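Local coordinates for VAO-type flavoprotein oxidase VAO615 (Myceliophthora thermophila, PDB 6F72) that is probably an oxidoreductase of unknown substrate that carries a bicovalently bound FAD and, once reduced, reacts rapidly with molecular oxygen, at residues Gly353-Ala358 with Asp364-Pro369. Numbering follows the deposited sequence.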
loop_
_atom_site.group_PDB
_atom_site.type_symbol
_atom_site.label_atom_id
_atom_site.label_comp_id
_atom_site.label_asym_id
_atom_site.label_seq_id
_atom_site.Cartn_x
_atom_site.Cartn_y
_atom_site.Cartn_z
ATOM N N GLY A 353 20.787 -1.520 -2.251
ATOM C CA GLY A 353 21.101 -0.175 -1.777
ATOM C C GLY A 353 20.705 0.931 -2.732
ATOM O O GLY A 353 20.838 0.784 -3.946
ATOM N N THR A 354 20.240 2.044 -2.161
ATOM C CA THR A 354 19.857 3.245 -2.907
ATOM C C THR A 354 20.607 4.448 -2.318
ATOM O O THR A 354 20.398 4.831 -1.161
ATOM C CB THR A 354 18.334 3.462 -2.863
ATOM O OG1 THR A 354 17.686 2.345 -3.487
ATOM C CG2 THR A 354 17.932 4.752 -3.576
ATOM N N MET A 355 21.489 5.020 -3.130
ATOM C CA MET A 355 22.419 6.046 -2.675
ATOM C C MET A 355 22.388 7.278 -3.600
ATOM O O MET A 355 23.301 7.467 -4.414
ATOM C CB MET A 355 23.830 5.443 -2.542
ATOM C CG MET A 355 23.949 4.386 -1.447
ATOM S SD MET A 355 25.374 3.286 -1.576
ATOM C CE MET A 355 24.775 2.105 -2.791
ATOM N N PRO A 356 21.322 8.111 -3.492
ATOM C CA PRO A 356 21.126 9.203 -4.470
ATOM C C PRO A 356 22.298 10.182 -4.531
ATOM O O PRO A 356 22.816 10.596 -3.494
ATOM C CB PRO A 356 19.844 9.894 -3.979
ATOM C CG PRO A 356 19.121 8.831 -3.212
ATOM C CD PRO A 356 20.216 8.069 -2.512
ATOM N N GLY A 357 22.733 10.507 -5.744
ATOM C CA GLY A 357 23.847 11.435 -5.953
ATOM C C GLY A 357 25.238 10.900 -5.650
ATOM O O GLY A 357 26.215 11.664 -5.711
ATOM N N ALA A 358 25.340 9.609 -5.325
ATOM C CA ALA A 358 26.624 8.981 -4.996
ATOM C C ALA A 358 27.259 8.336 -6.217
ATOM O O ALA A 358 26.625 7.517 -6.873
ATOM C CB ALA A 358 26.460 7.954 -3.875
ATOM N N ASP A 364 31.394 3.101 -2.499
ATOM C CA ASP A 364 32.434 2.343 -1.788
ATOM C C ASP A 364 32.655 2.813 -0.344
ATOM O O ASP A 364 32.706 1.985 0.571
ATOM C CB ASP A 364 33.757 2.359 -2.568
ATOM C CG ASP A 364 33.680 1.603 -3.891
ATOM O OD1 ASP A 364 32.801 0.723 -4.063
ATOM O OD2 ASP A 364 34.518 1.898 -4.770
ATOM N N ARG A 365 32.749 4.132 -0.150
ATOM C CA ARG A 365 32.893 4.724 1.198
ATOM C C ARG A 365 31.646 4.454 2.054
ATOM O O ARG A 365 31.763 4.135 3.245
ATOM C CB ARG A 365 33.212 6.228 1.145
ATOM C CG ARG A 365 34.566 6.594 0.537
ATOM C CD ARG A 365 34.868 8.092 0.611
ATOM N NE ARG A 365 33.672 8.923 0.409
ATOM C CZ ARG A 365 33.348 9.576 -0.711
ATOM N NH1 ARG A 365 34.132 9.540 -1.786
ATOM N NH2 ARG A 365 32.220 10.278 -0.753
ATOM N N LEU A 366 30.467 4.539 1.429
ATOM C CA LEU A 366 29.197 4.256 2.110
ATOM C C LEU A 366 29.054 2.784 2.520
ATOM O O LEU A 366 28.480 2.471 3.569
ATOM C CB LEU A 366 28.005 4.690 1.253
ATOM C CG LEU A 366 27.705 6.187 1.161
ATOM C CD1 LEU A 366 26.880 6.496 -0.083
ATOM C CD2 LEU A 366 27.017 6.699 2.422
ATOM N N LEU A 367 29.589 1.889 1.695
ATOM C CA LEU A 367 29.455 0.454 1.945
ATOM C C LEU A 367 30.522 -0.109 2.895
ATOM O O LEU A 367 30.284 -1.132 3.555
ATOM C CB LEU A 367 29.421 -0.334 0.634
ATOM C CG LEU A 367 28.258 -0.094 -0.336
ATOM C CD1 LEU A 367 28.374 -1.092 -1.477
ATOM C CD2 LEU A 367 26.889 -0.170 0.341
ATOM N N ARG A 368 31.658 0.589 2.985
ATOM C CA ARG A 368 32.830 0.146 3.754
ATOM C C ARG A 368 32.591 -0.233 5.228
ATOM O O ARG A 368 33.192 -1.217 5.678
ATOM C CB ARG A 368 34.015 1.117 3.593
ATOM C CG ARG A 368 35.391 0.490 3.806
ATOM C CD ARG A 368 35.723 -0.570 2.758
ATOM N NE ARG A 368 36.263 -1.787 3.379
ATOM C CZ ARG A 368 36.241 -3.010 2.836
ATOM N NH1 ARG A 368 35.704 -3.229 1.638
ATOM N NH2 ARG A 368 36.761 -4.031 3.501
ATOM N N PRO A 369 31.715 0.496 5.972
ATOM C CA PRO A 369 31.446 0.018 7.345
ATOM C C PRO A 369 30.750 -1.349 7.402
ATOM O O PRO A 369 31.141 -2.198 8.218
ATOM C CB PRO A 369 30.532 1.098 7.936
ATOM C CG PRO A 369 30.750 2.300 7.086
ATOM C CD PRO A 369 31.019 1.771 5.715
#
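In the strand-turn-helix unit where strand 348-356 hands over to helix 360-376, M355 of the strand meets L366 and L367 of the helix. The backbones come nearest at M355 and L366, whose CA atoms are 8.5 Å apart; all the close contacts across this gap are between side-chain atoms, and no hydrogen bond crosses it. Both side chains point at the opposing segment and run antiparallel alongside each other, overlapping along their flanks: M355 SD lies 3.8 Å from L366 CD1, and M355 CG is 3.9 Å from the same methyl. M355 is extended at chi2 and then bends at chi3 (-81°), which turns CE back along the strand toward G353, while the sulfur stays closest to L366. L367 reaches the sulfur from one helix position further on, with its CD2 4.2 Å from M355 SD.

The turn supplies a second wall for L366. A type II beta turn from M355 to A358, closed by A358 N to M355 O at 3.1 Å and with G357 at positive phi (74°), brings A358 CB to 4.1 Å from L366 CD1. That methyl therefore touches both ends of the turn. F333 of helix 316-335 packs on M355 and L366, while T305 of strand 302-310 adjoins M355 and L367. Helices packed on a seven-stranded antiparallel sheet are consistent with the substrate-binding (cap) domain of VAO-type oxidases.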